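Side-chain contacts in putative lipoprotein (Campylobacter jejuni subsp. jejuni, PDB 2G5G), which probably serves in bacterial haem uptake and transport, binding two cofacial haems between the two subunits of a dimer: residues L193-I196 / Q197-K200; A140-S143 / R144-T148. All blocks are in the same frame, centred on the assembly; numbering follows the deposited sequence.

How the contacts relate
Along the chain contact 2 comes first: it runs from the end of strand 137-141, the outermost strand on its side of the sheet within the chain, into helix 144-151. Contact 1 follows on helix 187-210. Their centres are about 10 Å apart and the two touch directly. Leu142 CD2 lies 3.8 Å from Phe199 CB, and Ile147 CD1 lies 3.8 Å from Lys200 CE. All four segments belong to the ChaN haem-uptake fold. Together they supply Ile147, Thr148, Leu193 and Ile196 to the haem pocket, so two neighbouring helices present parts of one wall to the cofacial haem pair at the dimer interface.

Contact 1. Residues L193-I196 / Q197-K200; sequences LVEI and QQFK. With HEM (protoporphyrin IX containing Fe), chain B.
Ile196 and Lys200 meet one helical turn apart, and their touch is apolar: Ile196 CG2 rests 3.9 Å from Lys200 CE, the two side chains crossing at a slant. The branch gets there because CG2 stands anti to the backbone N, while CG1 (chi1 -74°) carries CD1 off toward the chain B haem. Lys200 is extended beyond CG, and its first methylenes run past the carbonyl oxygen of its partner, with CG 3.2 Å from Ile196 O. Its NZ reaches beyond the segment to hydrogen-bond propionate oxygen O2A of the other haem, chain C, which gives the buried ammonium a polar partner.

Phe199 packs differently. It turns the edge of its ring to the preceding turn, so that CD1 comes 3.0 Å from Glu195 O, near the ring plane. Gln198 leans its CG over Val194 O.

The polar links are those of a regular alpha helix: four successive i to i+4 bonds, from Gln197 N to Leu193 O through Lys200 N to Ile196 O. The last of them, 2.9 Å between Lys200 N and Ile196 O, ties together the same two residues whose side chains touch.

Toward the chain B haem the contact is greasy. Leu193 puts CD1 3.5 Å from its methyl CMC, and CD2 also comes close to that methyl. Ile196 CD1 lies 4.0 Å from vinyl carbon CAB of the same haem, so two residues three positions apart meet neighbouring substituents of the porphyrin rim. Both belong to the haem pocket, and Ile196 also packs on Tyr151, another pocket residue.

Helix 187-210 is flanked here by helix 165-179, which meets Leu193, Glu195 and Gln198, while Ile196, Phe199 and Lys200 pack on helix 144-151 and Gln197 on helix 221-224.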
loop_
_atom_site.group_PDB
_atom_site.type_symbol
_atom_site.label_atom_id
_atom_site.label_comp_id
_atom_site.label_asym_id
_atom_site.label_seq_id
_atom_site.Cartn_x
_atom_site.Cartn_y
_atom_site.Cartn_z
ATOM N N LEU A 193 6.646 -4.838 -4.700
ATOM C CA LEU A 193 5.521 -5.665 -5.076
ATOM C C LEU A 193 5.987 -6.992 -5.709
ATOM O O LEU A 193 5.380 -8.032 -5.465
ATOM C CB LEU A 193 4.568 -4.910 -6.007
ATOM C CG LEU A 193 3.881 -3.646 -5.461
ATOM C CD1 LEU A 193 2.787 -3.153 -6.429
ATOM C CD2 LEU A 193 3.304 -3.839 -4.060
ATOM N N VAL A 194 7.060 -6.936 -6.498
ATOM C CA VAL A 194 7.676 -8.152 -7.060
ATOM C C VAL A 194 8.163 -9.073 -5.943
ATOM O O VAL A 194 7.856 -10.271 -5.960
ATOM C CB VAL A 194 8.830 -7.849 -8.048
ATOM C CG1 VAL A 194 9.551 -9.141 -8.443
ATOM C CG2 VAL A 194 8.303 -7.150 -9.287
ATOM N N GLU A 195 8.891 -8.516 -4.971
ATOM C CA GLU A 195 9.390 -9.299 -3.843
ATOM C C GLU A 195 8.277 -9.920 -3.017
ATOM O O GLU A 195 8.420 -11.068 -2.563
ATOM C CB GLU A 195 10.364 -8.511 -2.963
ATOM C CG GLU A 195 11.743 -8.328 -3.632
ATOM C CD GLU A 195 12.305 -9.631 -4.225
ATOM O OE1 GLU A 195 12.527 -9.716 -5.463
ATOM O OE2 GLU A 195 12.523 -10.579 -3.436
ATOM N N ILE A 196 7.172 -9.186 -2.857
ATOM C CA ILE A 196 5.984 -9.696 -2.160
ATOM C C ILE A 196 5.331 -10.864 -2.894
ATOM O O ILE A 196 4.911 -11.841 -2.246
ATOM C CB ILE A 196 4.930 -8.586 -1.894
ATOM C CG1 ILE A 196 5.412 -7.663 -0.765
ATOM C CG2 ILE A 196 3.571 -9.176 -1.477
ATOM C CD1 ILE A 196 4.754 -6.308 -0.817
ATOM N N GLN A 197 5.214 -10.758 -4.224
ATOM C CA GLN A 197 4.712 -11.888 -5.054
ATOM C C GLN A 197 5.602 -13.112 -4.894
ATOM O O GLN A 197 5.109 -14.235 -4.692
ATOM C CB GLN A 197 4.612 -11.489 -6.526
ATOM C CG GLN A 197 3.890 -12.494 -7.392
ATOM C CD GLN A 197 2.401 -12.274 -7.506
ATOM O OE1 GLN A 197 1.726 -12.895 -8.350
ATOM N NE2 GLN A 197 1.862 -11.422 -6.664
ATOM N N GLN A 198 6.899 -12.893 -4.965
ATOM C CA GLN A 198 7.905 -13.951 -4.845
ATOM C C GLN A 198 7.798 -14.675 -3.496
ATOM O O GLN A 198 7.839 -15.919 -3.429
ATOM C CB GLN A 198 9.317 -13.363 -5.014
ATOM C CG GLN A 198 9.674 -12.975 -6.472
ATOM C CD GLN A 198 10.546 -14.012 -7.143
ATOM O OE1 GLN A 198 10.051 -14.923 -7.836
ATOM N NE2 GLN A 198 11.839 -13.912 -6.923
ATOM N N PHE A 199 7.667 -13.881 -2.425
ATOM C CA PHE A 199 7.437 -14.420 -1.083
ATOM C C PHE A 199 6.121 -15.190 -0.934
ATOM O O PHE A 199 6.114 -16.227 -0.266
ATOM C CB PHE A 199 7.518 -13.308 -0.020
ATOM C CG PHE A 199 8.905 -13.076 0.524
ATOM C CD1 PHE A 199 9.723 -12.073 -0.010
ATOM C CD2 PHE A 199 9.375 -13.810 1.601
ATOM C CE1 PHE A 199 11.003 -11.848 0.498
ATOM C CE2 PHE A 199 10.656 -13.583 2.120
ATOM C CZ PHE A 199 11.463 -12.591 1.564
ATOM N N LYS A 200 5.021 -14.682 -1.513
ATOM C CA LYS A 200 3.714 -15.352 -1.498
ATOM C C LYS A 200 3.856 -16.709 -2.174
ATOM O O LYS A 200 3.399 -17.722 -1.654
ATOM C CB LYS A 200 2.640 -14.551 -2.252
ATOM C CG LYS A 200 2.129 -13.287 -1.519
ATOM C CD LYS A 200 1.209 -12.457 -2.400
ATOM C CE LYS A 200 0.426 -11.429 -1.551
ATOM N NZ LYS A 200 -0.351 -10.552 -2.459
HETATM C CHA HEM B . 2.908 4.087 0.561
HETATM C CHB HEM B . 2.239 -0.345 2.543
HETATM C CHC HEM B . 0.766 -2.161 -1.701
HETATM C CHD HEM B . 1.319 2.259 -3.687
HETATM C C1A HEM B . 2.876 3.033 1.465
HETATM C C2A HEM B . 3.309 3.082 2.858
HETATM C C3A HEM B . 3.120 1.861 3.391
HETATM C C4A HEM B . 2.557 0.995 2.374
HETATM C CMA HEM B . 3.430 1.423 4.839
HETATM C CAA HEM B . 3.892 4.334 3.569
HETATM C CBA HEM B . 2.774 5.299 3.967
HETATM C CGA HEM B . 3.217 6.759 4.070
HETATM O O1A HEM B . 4.430 7.036 4.313
HETATM O O2A HEM B . 2.340 7.659 3.911
HETATM C C1B HEM B . 1.889 -1.260 1.566
HETATM C C2B HEM B . 1.853 -2.711 1.692
HETATM C C3B HEM B . 1.448 -3.225 0.522
HETATM C C4B HEM B . 1.203 -2.111 -0.393
HETATM C CMB HEM B . 2.230 -3.513 2.955
HETATM C CAB HEM B . 1.276 -4.740 0.221
HETATM C CBB HEM B . 0.730 -5.165 -0.927
HETATM C C1C HEM B . 0.766 -1.114 -2.601
HETATM C C2C HEM B . 0.342 -1.183 -3.988
HETATM C C3C HEM B . 0.490 0.035 -4.526
HETATM C C4C HEM B . 1.020 0.924 -3.504
HETATM C CMC HEM B . -0.196 -2.448 -4.698
HETATM C CAC HEM B . 0.168 0.450 -5.983
HETATM C CBC HEM B . -1.044 0.240 -6.511
HETATM C C1D HEM B . 1.791 3.183 -2.774
HETATM C C2D HEM B . 2.038 4.584 -3.046
HETATM C C3D HEM B . 2.535 5.171 -1.717
HETATM C C4D HEM B . 2.533 4.060 -0.776
HETATM C CMD HEM B . 1.841 5.320 -4.391
HETATM C CAD HEM B . 2.943 6.640 -1.449
HETATM C CBD HEM B . 2.124 7.170 -0.273
HETATM C CGD HEM B . 1.345 8.402 -0.666
HETATM O O1D HEM B . 0.103 8.294 -0.844
HETATM O O2D HEM B . 1.957 9.499 -0.795
HETATM N NA HEM B . 2.431 1.738 1.204
HETATM N NB HEM B . 1.479 -0.942 0.284
HETATM N NC HEM B . 1.166 0.194 -2.342
HETATM N ND HEM B . 2.096 2.931 -1.445
HETATM FE FE HEM B . 1.956 0.898 -0.644
#

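Contact 2. Residues A140-S143 / R144-T148; sequences ANLS and RSEIT. With HEM (protoporphyrin IX containing Fe), chain C.
Glu146 OE2 is gripped by Ser143, whose backbone N donates to it at 2.9 Å in an almost straight bond (171°) using the anti lone pair of the carboxylate. Ser143 OG lies 3.3 Å from the same OE2, a weak link at most. In return Ser143 OG accepts from Glu146 N at 3.0 Å. This reciprocal pair is a capping box, with Ser143 as the N-cap of helix 144-151. Its chi1 of 63° sets OG between the backbone N and the carbonyl carbon, from where it can face the first turn. Ile147 N bonds Ser143 O at 2.9 Å, opening the helix. The other carboxylate oxygen, Glu146 OE1, makes a salt bridge with Arg203, which should favour the charged form.

Next to the box, Leu142 and Ile147 form a hydrophobic staple, Leu142 CB lying 3.6 Å from Ile147 CG1. Leu142 CG also packs against Glu146 CB. Farther along the helix, Thr148 OG1 donates to Arg144 O from above the carbonyl plane, at 3.0 Å, and that oxygen takes Thr148 N as well. The same OG1 lies 3.8 Å from methyl CMA of the chain C haem.

Arg144 pairs with Asp115, and Thr148 packs on Thr148 of the second subunit. The turn leads from strand 137-141, where the backbone of Ala140 bonds to Leu82 of strand 78-82, into helix 144-151, with Leu142 lying against helix 187-210.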
loop_
_atom_site.group_PDB
_atom_site.type_symbol
_atom_site.label_atom_id
_atom_site.label_comp_id
_atom_site.label_asym_id
_atom_site.label_seq_id
_atom_site.Cartn_x
_atom_site.Cartn_y
_atom_site.Cartn_z
ATOM N N ALA A 140 -2.728 -21.113 2.629
ATOM C CA ALA A 140 -1.545 -21.305 1.793
ATOM C C ALA A 140 -0.613 -20.123 1.869
ATOM O O ALA A 140 0.579 -20.250 1.622
ATOM C CB ALA A 140 -1.967 -21.570 0.299
ATOM N N ASN A 141 -1.155 -18.967 2.234
ATOM C CA ASN A 141 -0.494 -17.682 1.967
ATOM C C ASN A 141 0.245 -17.037 3.167
ATOM O O ASN A 141 0.153 -17.490 4.320
ATOM C CB ASN A 141 -1.575 -16.709 1.459
ATOM C CG ASN A 141 -1.055 -15.708 0.410
ATOM O OD1 ASN A 141 0.140 -15.476 0.286
ATOM N ND2 ASN A 141 -1.981 -15.121 -0.338
ATOM N N LEU A 142 0.980 -15.972 2.870
ATOM C CA LEU A 142 1.480 -15.016 3.866
ATOM C C LEU A 142 0.340 -14.359 4.658
ATOM O O LEU A 142 -0.740 -14.165 4.120
ATOM C CB LEU A 142 2.204 -13.882 3.132
ATOM C CG LEU A 142 3.730 -13.828 3.023
ATOM C CD1 LEU A 142 4.466 -15.150 3.232
ATOM C CD2 LEU A 142 4.125 -13.126 1.713
ATOM N N SER A 143 0.595 -13.982 5.912
ATOM C CA SER A 143 -0.337 -13.096 6.634
ATOM C C SER A 143 -0.163 -11.627 6.179
ATOM O O SER A 143 0.860 -11.280 5.607
ATOM C CB SER A 143 -0.098 -13.177 8.146
ATOM O OG SER A 143 1.192 -12.713 8.460
ATOM N N ARG A 144 -1.171 -10.792 6.430
ATOM C CA ARG A 144 -1.075 -9.313 6.279
ATOM C C ARG A 144 0.188 -8.763 6.915
ATOM O O ARG A 144 0.936 -8.006 6.290
ATOM C CB ARG A 144 -2.275 -8.614 6.935
ATOM C CG ARG A 144 -3.616 -8.793 6.235
ATOM C CD ARG A 144 -3.877 -7.683 5.227
ATOM N NE ARG A 144 -5.261 -7.699 4.752
ATOM C CZ ARG A 144 -6.271 -7.076 5.361
ATOM N NH1 ARG A 144 -6.072 -6.384 6.483
ATOM N NH2 ARG A 144 -7.493 -7.151 4.859
ATOM N N SER A 145 0.423 -9.160 8.165
ATOM C CA SER A 145 1.587 -8.732 8.946
ATOM C C SER A 145 2.882 -9.152 8.285
ATOM O O SER A 145 3.854 -8.383 8.264
ATOM C CB SER A 145 1.524 -9.325 10.356
ATOM O OG SER A 145 0.165 -9.555 10.712
ATOM N N GLU A 146 2.910 -10.387 7.766
ATOM C CA GLU A 146 4.069 -10.871 7.022
ATOM C C GLU A 146 4.312 -10.026 5.758
ATOM O O GLU A 146 5.452 -9.702 5.432
ATOM C CB GLU A 146 3.913 -12.366 6.664
ATOM C CG GLU A 146 4.592 -13.310 7.674
ATOM C CD GLU A 146 4.132 -14.760 7.562
ATOM O OE1 GLU A 146 4.843 -15.627 8.099
ATOM O OE2 GLU A 146 3.059 -15.009 6.973
ATOM N N ILE A 147 3.231 -9.676 5.066
ATOM C CA ILE A 147 3.312 -8.918 3.809
ATOM C C ILE A 147 3.792 -7.491 4.058
ATOM O O ILE A 147 4.619 -6.952 3.312
ATOM C CB ILE A 147 1.965 -8.911 3.086
ATOM C CG1 ILE A 147 1.643 -10.325 2.562
ATOM C CG2 ILE A 147 1.970 -7.893 1.947
ATOM C CD1 ILE A 147 0.253 -10.480 2.152
ATOM N N THR A 148 3.271 -6.892 5.117
ATOM C CA THR A 148 3.718 -5.575 5.549
ATOM C C THR A 148 5.196 -5.558 5.919
ATOM O O THR A 148 5.922 -4.622 5.546
ATOM C CB THR A 148 2.839 -5.037 6.680
ATOM O OG1 THR A 148 1.472 -5.035 6.235
ATOM C CG2 THR A 148 3.264 -3.620 7.055
HETATM C CHA HEM C . -2.978 -3.978 -0.886
HETATM C CHB HEM C . -1.072 -1.479 2.874
HETATM C CHC HEM C . -1.067 2.630 0.307
HETATM C CHD HEM C . -2.866 0.158 -3.493
HETATM C C1A HEM C . -2.481 -3.650 0.370
HETATM C C2A HEM C . -2.368 -4.553 1.510
HETATM C C3A HEM C . -1.843 -3.856 2.535
HETATM C C4A HEM C . -1.595 -2.499 2.092
HETATM C CMA HEM C . -1.536 -4.383 3.954
HETATM C CAA HEM C . -2.797 -6.046 1.516
HETATM C CBA HEM C . -1.741 -6.913 0.828
HETATM C CGA HEM C . -2.292 -8.203 0.220
HETATM O O1A HEM C . -3.353 -8.719 0.686
HETATM O O2A HEM C . -1.658 -8.725 -0.744
HETATM C C1B HEM C . -0.999 -0.132 2.568
HETATM C C2B HEM C . -0.738 0.968 3.488
HETATM C C3B HEM C . -0.735 2.111 2.788
HETATM C C4B HEM C . -0.989 1.776 1.387
HETATM C CMB HEM C . -0.515 0.833 5.009
HETATM C CAB HEM C . -0.499 3.526 3.386
HETATM C CBB HEM C . -0.370 4.602 2.598
HETATM C C1C HEM C . -1.532 2.310 -0.954
HETATM C C2C HEM C . -1.648 3.225 -2.076
HETATM C C3C HEM C . -2.137 2.538 -3.118
HETATM C C4C HEM C . -2.355 1.164 -2.697
HETATM C CMC HEM C . -1.259 4.721 -2.055
HETATM C CAC HEM C . -2.434 3.090 -4.534
HETATM C CBC HEM C . -1.489 3.717 -5.245
HETATM C C1D HEM C . -3.076 -1.175 -3.193
HETATM C C2D HEM C . -3.580 -2.174 -4.111
HETATM C C3D HEM C . -3.616 -3.481 -3.305
HETATM C C4D HEM C . -3.126 -3.133 -1.978
HETATM C CMD HEM C . -3.990 -1.962 -5.586
HETATM C CAD HEM C . -4.076 -4.869 -3.812
HETATM C CBD HEM C . -2.952 -5.876 -3.571
HETATM C CGD HEM C . -2.536 -6.542 -4.861
HETATM O O1D HEM C . -1.445 -6.196 -5.389
HETATM O O2D HEM C . -3.284 -7.425 -5.363
HETATM N NA HEM C . -2.006 -2.401 0.766
HETATM N NB HEM C . -1.138 0.409 1.302
HETATM N NC HEM C . -1.967 1.058 -1.376
HETATM N ND HEM C . -2.831 -1.781 -1.970
HETATM FE FE HEM C . -2.151 -0.593 -0.261
#